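PDB 6KHO: tryptophan decarboxylase 1 from Oryza sativa subsp. japonica, which decarboxylates L-tryptophan to tryptamine and 5-hydroxy-L-tryptophan to serotonin, using pyridoxal 5'-phosphate as cofactor, and works as a homodimer. Local coordinates for residues Y61-L66 / E83-V88; A412-E416 / R431-V436; F438-A442 / A454-N458. All blocks are in the same frame, centred on the assembly; numbering follows the deposited sequence.

Contact 1: residues Y61-L66 / E83-V88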
loop_
_atom_site.group_PDB
_atom_site.type_symbol
_atom_site.label_atom_id
_atom_site.label_comp_id
_atom_site.label_asym_id
_atom_site.label_seq_id
_atom_site.Cartn_x
_atom_site.Cartn_y
_atom_site.Cartn_z
ATOM N N TYR A 61 17.750 -15.188 13.648
ATOM C CA TYR A 61 18.423 -14.561 14.779
ATOM C C TYR A 61 17.484 -13.664 15.581
ATOM O O TYR A 61 17.639 -13.542 16.805
ATOM C CB TYR A 61 19.632 -13.760 14.285
ATOM C CG TYR A 61 19.302 -12.328 13.938
ATOM C CD1 TYR A 61 18.815 -11.991 12.678
ATOM C CD2 TYR A 61 19.467 -11.314 14.872
ATOM C CE1 TYR A 61 18.510 -10.679 12.359
ATOM C CE2 TYR A 61 19.157 -10.003 14.569
ATOM C CZ TYR A 61 18.682 -9.689 13.314
ATOM O OH TYR A 61 18.378 -8.380 13.027
ATOM N N LEU A 62 16.498 -13.039 14.920
ATOM C CA LEU A 62 15.780 -11.938 15.561
ATOM C C LEU A 62 14.913 -12.433 16.709
ATOM O O LEU A 62 14.981 -11.894 17.823
ATOM C CB LEU A 62 14.928 -11.171 14.543
ATOM C CG LEU A 62 14.421 -9.859 15.161
ATOM C CD1 LEU A 62 15.609 -8.956 15.507
ATOM C CD2 LEU A 62 13.427 -9.121 14.254
ATOM N N GLN A 63 14.082 -13.449 16.462
ATOM C CA GLN A 63 13.279 -13.994 17.550
ATOM C C GLN A 63 14.150 -14.546 18.683
ATOM O O GLN A 63 13.736 -14.516 19.847
ATOM C CB GLN A 63 12.337 -15.076 17.034
ATOM C CG GLN A 63 11.444 -15.638 18.133
ATOM C CD GLN A 63 10.346 -16.565 17.636
ATOM O OE1 GLN A 63 9.452 -16.151 16.892
ATOM N NE2 GLN A 63 10.390 -17.826 18.076
ATOM N N ASP A 64 15.339 -15.066 18.369
ATOM C CA ASP A 64 16.268 -15.463 19.429
ATOM C C ASP A 64 16.566 -14.293 20.361
ATOM O O ASP A 64 16.532 -14.446 21.588
ATOM C CB ASP A 64 17.573 -15.999 18.833
ATOM C CG ASP A 64 17.391 -17.319 18.093
ATOM O OD1 ASP A 64 16.342 -17.971 18.268
ATOM O OD2 ASP A 64 18.309 -17.700 17.342
ATOM N N GLU A 65 16.843 -13.112 19.796
ATOM C CA GLU A 65 17.256 -11.954 20.591
ATOM C C GLU A 65 16.071 -11.244 21.234
ATOM O O GLU A 65 16.024 -11.073 22.455
ATOM C CB GLU A 65 18.035 -10.981 19.724
ATOM C CG GLU A 65 19.326 -11.557 19.259
ATOM C CD GLU A 65 20.200 -10.517 18.668
ATOM O OE1 GLU A 65 19.860 -9.325 18.806
ATOM O OE2 GLU A 65 21.229 -10.882 18.079
ATOM N N LEU A 66 15.113 -10.787 20.435
ATOM C CA LEU A 66 13.864 -10.372 21.047
ATOM C C LEU A 66 13.207 -11.642 21.557
ATOM O O LEU A 66 13.792 -12.717 21.499
ATOM C CB LEU A 66 13.049 -9.551 20.050
ATOM C CG LEU A 66 13.969 -8.602 19.276
ATOM C CD1 LEU A 66 13.240 -7.904 18.142
ATOM C CD2 LEU A 66 14.615 -7.580 20.196
ATOM N N GLU A 83 16.700 -1.685 21.849
ATOM C CA GLU A 83 16.564 -2.916 21.064
ATOM C C GLU A 83 16.618 -2.640 19.569
ATOM O O GLU A 83 17.167 -3.447 18.813
ATOM C CB GLU A 83 15.278 -3.650 21.454
ATOM C CG GLU A 83 15.274 -4.003 22.961
ATOM C CD GLU A 83 14.133 -4.919 23.381
ATOM O OE1 GLU A 83 13.144 -5.044 22.633
ATOM O OE2 GLU A 83 14.223 -5.513 24.476
ATOM N N LEU A 84 16.082 -1.502 19.123
ATOM C CA LEU A 84 16.291 -1.084 17.741
ATOM C C LEU A 84 17.778 -1.026 17.405
ATOM O O LEU A 84 18.222 -1.563 16.382
ATOM C CB LEU A 84 15.638 0.281 17.508
ATOM C CG LEU A 84 15.875 0.878 16.129
ATOM C CD1 LEU A 84 15.097 0.091 15.077
ATOM C CD2 LEU A 84 15.485 2.349 16.118
ATOM N N ARG A 85 18.567 -0.369 18.255
ATOM C CA ARG A 85 19.982 -0.190 17.951
ATOM C C ARG A 85 20.768 -1.487 18.102
ATOM O O ARG A 85 21.733 -1.707 17.360
ATOM C CB ARG A 85 20.590 0.896 18.841
ATOM C CG ARG A 85 19.908 2.253 18.716
ATOM C CD ARG A 85 20.333 3.220 19.807
ATOM N NE ARG A 85 21.036 4.365 19.234
ATOM C CZ ARG A 85 20.538 5.599 19.147
ATOM N NH1 ARG A 85 19.317 5.870 19.610
ATOM N NH2 ARG A 85 21.272 6.565 18.597
ATOM N N SER A 86 20.380 -2.344 19.050
ATOM C CA SER A 86 21.153 -3.540 19.385
ATOM C C SER A 86 20.822 -4.743 18.512
ATOM O O SER A 86 21.721 -5.519 18.173
ATOM C CB SER A 86 20.927 -3.938 20.847
ATOM O OG SER A 86 21.458 -2.971 21.721
ATOM N N SER A 87 19.547 -4.933 18.164
ATOM C CA SER A 87 19.113 -6.150 17.495
ATOM C C SER A 87 18.595 -5.935 16.082
ATOM O O SER A 87 18.718 -6.841 15.253
ATOM C CB SER A 87 18.022 -6.839 18.318
ATOM O OG SER A 87 18.525 -7.238 19.582
ATOM N N VAL A 88 18.028 -4.768 15.777
ATOM C CA VAL A 88 17.475 -4.519 14.448
ATOM C C VAL A 88 18.546 -3.975 13.508
ATOM O O VAL A 88 18.848 -4.589 12.476
ATOM C CB VAL A 88 16.273 -3.560 14.530
ATOM C CG1 VAL A 88 15.757 -3.220 13.125
ATOM C CG2 VAL A 88 15.175 -4.148 15.426
#
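Two hydrogen bonds tie Ser-87 to helix 61-65, one through its backbone and one through its side chain. The hydroxyl of Tyr-61 donates to the carbonyl of Ser-87, with OH 2.7 Å from O. It meets that oxygen almost head-on, at a C=O...donor angle of 162°. The carbonyl oxygen lies at the edge of the Tyr-61 ring, in its plane. With chi1 at 90°, the ring swings over its neighbour Leu-62, whose CB sits under one face, and the hydroxyl reaches the end of helix 77-88. The second bond runs the other way: Ser-87 OG donates to Glu-65 OE1 at 2.6 Å. The Glu-65 chain is extended beyond CG, which carries the carboxylate across to the serine.

Leucine methyls pack beside these bonds. Leu-62 CD1 lies 3.8 Å from Ser-87 O. Leu-66, just past the helix end, sends CD2 to 4.0 Å from Ser-87 CB. The same methyl lies 3.8 Å from Glu-83 OE1, while the carboxylate of Glu-83 forms a salt bridge with Arg-394 of the second subunit.

The segment axes stay 10.6 Å apart, so side chains do the joining. The second subunit packs on both segments, with its Met-138 against Leu-66 and its Trp-390 against Glu-83. This pairing of two N-terminal helices at the dimer interface is probably held more by the two directed hydrogen bonds at Ser-87 than by apolar packing.

Contact 2: residues A412-E416 / R431-V436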
loop_
_atom_site.group_PDB
_atom_site.type_symbol
_atom_site.label_atom_id
_atom_site.label_comp_id
_atom_site.label_asym_id
_atom_site.label_seq_id
_atom_site.Cartn_x
_atom_site.Cartn_y
_atom_site.Cartn_z
ATOM N N ALA A 412 27.703 8.584 -12.474
ATOM C CA ALA A 412 27.680 7.339 -13.243
ATOM C C ALA A 412 28.600 7.417 -14.457
ATOM O O ALA A 412 29.238 6.423 -14.823
ATOM C CB ALA A 412 26.252 7.009 -13.683
ATOM N N LYS A 413 28.677 8.585 -15.098
ATOM C CA LYS A 413 29.566 8.729 -16.245
ATOM C C LYS A 413 31.026 8.646 -15.820
ATOM O O LYS A 413 31.851 8.091 -16.554
ATOM C CB LYS A 413 29.291 10.043 -16.976
ATOM C CG LYS A 413 29.663 10.005 -18.451
ATOM C CD LYS A 413 29.737 11.396 -19.061
ATOM C CE LYS A 413 30.373 11.351 -20.452
ATOM N NZ LYS A 413 31.757 10.789 -20.417
ATOM N N VAL A 414 31.360 9.180 -14.641
ATOM C CA VAL A 414 32.703 9.013 -14.095
ATOM C C VAL A 414 33.037 7.530 -13.959
ATOM O O VAL A 414 34.101 7.074 -14.396
ATOM C CB VAL A 414 32.830 9.754 -12.749
ATOM C CG1 VAL A 414 34.009 9.235 -11.949
ATOM C CG2 VAL A 414 32.974 11.260 -12.975
ATOM N N PHE A 415 32.119 6.750 -13.380
ATOM C CA PHE A 415 32.379 5.326 -13.180
ATOM C C PHE A 415 32.478 4.578 -14.508
ATOM O O PHE A 415 33.306 3.667 -14.649
ATOM C CB PHE A 415 31.283 4.709 -12.313
ATOM C CG PHE A 415 31.499 3.251 -12.004
ATOM C CD1 PHE A 415 32.235 2.871 -10.900
ATOM C CD2 PHE A 415 30.941 2.264 -12.803
ATOM C CE1 PHE A 415 32.422 1.539 -10.598
ATOM C CE2 PHE A 415 31.126 0.922 -12.511
ATOM C CZ PHE A 415 31.869 0.559 -11.409
ATOM N N GLU A 416 31.626 4.926 -15.477
ATOM C CA GLU A 416 31.644 4.247 -16.773
ATOM C C GLU A 416 32.972 4.472 -17.491
ATOM O O GLU A 416 33.566 3.534 -18.036
ATOM C CB GLU A 416 30.473 4.732 -17.633
ATOM C CG GLU A 416 30.470 4.159 -19.052
ATOM C CD GLU A 416 29.639 4.977 -20.027
ATOM O OE1 GLU A 416 28.947 5.925 -19.596
ATOM O OE2 GLU A 416 29.678 4.670 -21.237
ATOM N N ARG A 431 25.125 3.230 -21.440
ATOM C CA ARG A 431 24.538 3.761 -20.212
ATOM C C ARG A 431 23.574 4.889 -20.569
ATOM O O ARG A 431 23.988 5.907 -21.132
ATOM C CB ARG A 431 25.631 4.258 -19.259
ATOM C CG ARG A 431 25.120 4.961 -17.983
ATOM C CD ARG A 431 26.149 5.951 -17.427
ATOM N NE ARG A 431 26.563 6.903 -18.452
ATOM C CZ ARG A 431 25.822 7.927 -18.872
ATOM N NH1 ARG A 431 24.623 8.149 -18.341
ATOM N NH2 ARG A 431 26.273 8.727 -19.830
ATOM N N ASN A 432 22.288 4.706 -20.252
ATOM C CA ASN A 432 21.288 5.742 -20.506
ATOM C C ASN A 432 21.065 6.665 -19.314
ATOM O O ASN A 432 20.769 7.853 -19.504
ATOM C CB ASN A 432 19.950 5.105 -20.894
ATOM C CG ASN A 432 20.002 4.423 -22.244
ATOM O OD1 ASN A 432 20.484 5.001 -23.210
ATOM N ND2 ASN A 432 19.518 3.180 -22.309
ATOM N N PHE A 433 21.192 6.150 -18.093
ATOM C CA PHE A 433 20.845 6.928 -16.908
ATOM C C PHE A 433 21.964 6.846 -15.878
ATOM O O PHE A 433 23.099 7.221 -16.185
ATOM C CB PHE A 433 19.494 6.449 -16.375
ATOM C CG PHE A 433 18.406 6.475 -17.433
ATOM C CD1 PHE A 433 17.874 7.684 -17.864
ATOM C CD2 PHE A 433 17.963 5.304 -18.029
ATOM C CE1 PHE A 433 16.896 7.718 -18.852
ATOM C CE2 PHE A 433 16.983 5.324 -19.016
ATOM C CZ PHE A 433 16.448 6.534 -19.431
ATOM N N ALA A 434 21.681 6.371 -14.661
ATOM C CA ALA A 434 22.701 6.337 -13.615
ATOM C C ALA A 434 23.113 4.914 -13.252
ATOM O O ALA A 434 23.697 4.694 -12.184
ATOM C CB ALA A 434 22.227 7.092 -12.369
ATOM N N LEU A 435 22.824 3.946 -14.118
ATOM C CA LEU A 435 23.213 2.558 -13.917
ATOM C C LEU A 435 24.249 2.176 -14.967
ATOM O O LEU A 435 24.050 2.422 -16.165
ATOM C CB LEU A 435 22.002 1.625 -13.999
ATOM C CG LEU A 435 22.259 0.117 -14.135
ATOM C CD1 LEU A 435 22.600 -0.513 -12.780
ATOM C CD2 LEU A 435 21.064 -0.575 -14.772
ATOM N N VAL A 436 25.349 1.576 -14.516
ATOM C CA VAL A 436 26.404 1.081 -15.395
ATOM C C VAL A 436 26.453 -0.434 -15.266
ATOM O O VAL A 436 26.542 -0.964 -14.152
ATOM C CB VAL A 436 27.770 1.699 -15.049
ATOM C CG1 VAL A 436 28.870 1.033 -15.866
ATOM C CG2 VAL A 436 27.757 3.193 -15.280
HETATM O O HOH W 1 27.478 4.263 -22.583
HETATM O O HOH W 2 28.692 7.871 -21.192
#
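Arg-431 and Glu-416 form the salt bridge of this contact. Arg-431 NE donates to Glu-416 OE1 at 2.8 Å, with an N-H...acceptor angle of 160°. The oxygen lies at the edge of the guanidinium, in its plane, although the carboxylate plane is turned 53° from it. The bend at chi3 (54°) folds the arginine back, and NH1 reaches its own loop at Phe-433 O, 2.8 Å away. Glu-416 OE2 has a further partner in Arg-420.

Two waters widen the bridge. One accepts from Arg-431 N and donates to Glu-416 OE2. The other accepts from Arg-431 NH2 and donates to Glu-416 OE1.

The long helix 386-420 here packs on the start of strand 435-440, an inner strand of the four-stranded antiparallel sheet of the C-terminal part. The loop before the strand runs toward the active site: Ala-434 N bonds to Tyr-301 of the cofactor pocket.

Ala-412 CB rests 3.6 Å from Ala-434 CA. Val-436 splits its methyls: CG2 is 3.6 Å from Ala-412 O and also touches Glu-416 CB, while CG1 meets the edge of the Phe-415 ring, 3.9 Å from CD2. That ring also stacks with Phe-486 of the neighbouring strand.

Contact 3: residues F438-A442 / A454-N458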
loop_
_atom_site.group_PDB
_atom_site.type_symbol
_atom_site.label_atom_id
_atom_site.label_comp_id
_atom_site.label_asym_id
_atom_site.label_seq_id
_atom_site.Cartn_x
_atom_site.Cartn_y
_atom_site.Cartn_z
ATOM N N PHE A 438 28.694 -3.710 -16.191
ATOM C CA PHE A 438 30.088 -3.975 -16.515
ATOM C C PHE A 438 30.437 -5.386 -16.070
ATOM O O PHE A 438 29.722 -5.998 -15.270
ATOM C CB PHE A 438 31.031 -2.953 -15.857
ATOM C CG PHE A 438 31.230 -3.165 -14.379
ATOM C CD1 PHE A 438 30.204 -2.910 -13.477
ATOM C CD2 PHE A 438 32.440 -3.627 -13.889
ATOM C CE1 PHE A 438 30.384 -3.112 -12.117
ATOM C CE2 PHE A 438 32.627 -3.826 -12.525
ATOM C CZ PHE A 438 31.599 -3.571 -11.640
ATOM N N ARG A 439 31.540 -5.908 -16.608
ATOM C CA ARG A 439 32.004 -7.217 -16.171
ATOM C C ARG A 439 33.480 -7.385 -16.498
ATOM O O ARG A 439 34.058 -6.632 -17.289
ATOM C CB ARG A 439 31.180 -8.349 -16.798
ATOM C CG ARG A 439 31.354 -8.535 -18.292
ATOM C CD ARG A 439 30.770 -9.880 -18.697
ATOM N NE ARG A 439 31.560 -10.529 -19.738
ATOM C CZ ARG A 439 31.820 -11.831 -19.775
ATOM N NH1 ARG A 439 31.354 -12.635 -18.823
ATOM N NH2 ARG A 439 32.545 -12.331 -20.766
ATOM N N ILE A 440 34.082 -8.372 -15.838
ATOM C CA ILE A 440 35.430 -8.816 -16.177
ATOM C C ILE A 440 35.387 -9.476 -17.550
ATOM O O ILE A 440 34.689 -10.478 -17.746
ATOM C CB ILE A 440 35.973 -9.777 -15.111
ATOM C CG1 ILE A 440 36.345 -9.014 -13.835
ATOM C CG2 ILE A 440 37.172 -10.560 -15.652
ATOM C CD1 ILE A 440 36.499 -9.907 -12.612
ATOM N N ARG A 441 36.115 -8.895 -18.504
ATOM C CA ARG A 441 36.215 -9.397 -19.868
ATOM C C ARG A 441 36.804 -10.807 -19.892
ATOM O O ARG A 441 37.531 -11.225 -18.988
ATOM C CB ARG A 441 37.098 -8.465 -20.702
ATOM C CG ARG A 441 36.576 -8.147 -22.082
ATOM C CD ARG A 441 37.698 -7.669 -23.005
ATOM N NE ARG A 441 37.900 -6.221 -22.951
ATOM C CZ ARG A 441 37.056 -5.315 -23.448
ATOM N NH1 ARG A 441 35.930 -5.697 -24.050
ATOM N NH2 ARG A 441 37.338 -4.018 -23.346
ATOM N N ALA A 442 36.485 -11.544 -20.953
ATOM C CA ALA A 442 37.181 -12.794 -21.225
ATOM C C ALA A 442 38.507 -12.502 -21.920
ATOM O O ALA A 442 38.587 -11.641 -22.803
ATOM C CB ALA A 442 36.327 -13.720 -22.085
ATOM N N ALA A 454 35.207 -16.346 -17.183
ATOM C CA ALA A 454 34.935 -14.954 -16.842
ATOM C C ALA A 454 33.625 -14.812 -16.081
ATOM O O ALA A 454 33.499 -13.935 -15.217
ATOM C CB ALA A 454 34.913 -14.096 -18.109
ATOM N N ASP A 455 32.646 -15.669 -16.372
ATOM C CA ASP A 455 31.420 -15.685 -15.583
ATOM C C ASP A 455 31.726 -15.943 -14.113
ATOM O O ASP A 455 31.296 -15.184 -13.237
ATOM C CB ASP A 455 30.454 -16.741 -16.126
ATOM C CG ASP A 455 29.684 -16.264 -17.351
ATOM O OD1 ASP A 455 29.969 -15.149 -17.851
ATOM O OD2 ASP A 455 28.796 -17.016 -17.819
ATOM N N GLU A 456 32.484 -17.004 -13.820
ATOM C CA GLU A 456 32.782 -17.313 -12.426
ATOM C C GLU A 456 33.714 -16.279 -11.802
ATOM O O GLU A 456 33.668 -16.065 -10.586
ATOM C CB GLU A 456 33.372 -18.718 -12.301
ATOM C CG GLU A 456 32.991 -19.436 -10.995
ATOM C CD GLU A 456 31.533 -19.905 -10.972
ATOM O OE1 GLU A 456 31.058 -20.345 -9.899
ATOM O OE2 GLU A 456 30.867 -19.839 -12.032
ATOM N N ALA A 457 34.559 -15.627 -12.607
ATOM C CA ALA A 457 35.390 -14.550 -12.079
ATOM C C ALA A 457 34.533 -13.388 -11.591
ATOM O O ALA A 457 34.814 -12.784 -10.545
ATOM C CB ALA A 457 36.374 -14.073 -13.147
ATOM N N ASN A 458 33.480 -13.060 -12.338
ATOM C CA ASN A 458 32.615 -11.958 -11.940
ATOM C C ASN A 458 31.813 -12.311 -10.696
ATOM O O ASN A 458 31.618 -11.464 -9.818
ATOM C CB ASN A 458 31.701 -11.573 -13.099
ATOM C CG ASN A 458 32.441 -10.838 -14.185
ATOM O OD1 ASN A 458 32.882 -9.710 -13.988
ATOM N ND2 ASN A 458 32.588 -11.475 -15.342
#
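Strand 435-440 of the four-stranded antiparallel sheet is crossed here by helix 451-468, the next helix in the chain. The short segment axes pass 7.8 Å apart at 112°. The side-chain amide of Asn-458 grips the backbone of Ile-440. Its CG lies beside the backbone N and anti to the carbonyl carbon (chi1 -74°), which points the amide at the strand. OD1 accepts from Ile-440 N at 2.6 Å, in the carbonyl plane and on a lone pair, with a nearly straight N-H...acceptor angle of 173°. ND2 makes a weak bond to Ile-440 O at 3.3 Å and another weak one back to Ala-454 O in its own helix. With an alanine here, Ile-440 N would probably lose this acceptor, and a gap would probably open between strand and helix.

The charged contact is a salt bridge from Arg-439 NH1 to Asp-455 OD1, 3.0 Å apart. The carboxylate oxygen lies at the guanidinium edge. Arg-481 is the stronger partner of Asp-455, and Arg-439 is also bridged to Glu-426 and Glu-451.

Small side chains allow the close approach. Ala-454 CB lies 3.6 Å from Ile-440 O and also touches Ala-442. Ile-440 CD1 reaches Ala-457 CB at 4.2 Å, and its side chain runs alongside Asn-458, pointing the opposite way.

The chemistry implies that a buried amide matched to one strand residue probably helps set how helix and strand sit, while the acids around Arg-439 and Arg-481 probably offset their charges.

The three contacts follow one another along the chain, each closing before the next opens. Contact 1 joins helices 61-65 and 77-88 near the N-terminus, where the second subunit packs on them. Contacts 2 and 3 belong to the C-terminal part and share strand 435-440. Contact 2 sets helix 386-420 against its start and contact 3 sets helix 451-468 against its end. Their centres are 19 Å apart, and they touch where Phe-415 CZ lies 4.0 Å from Phe-438 CE1. Contact 1 is 38 Å from each of them, centre to centre. One strand thus joins two helices to the small sheet, while contact 1 belongs to the dimer interface.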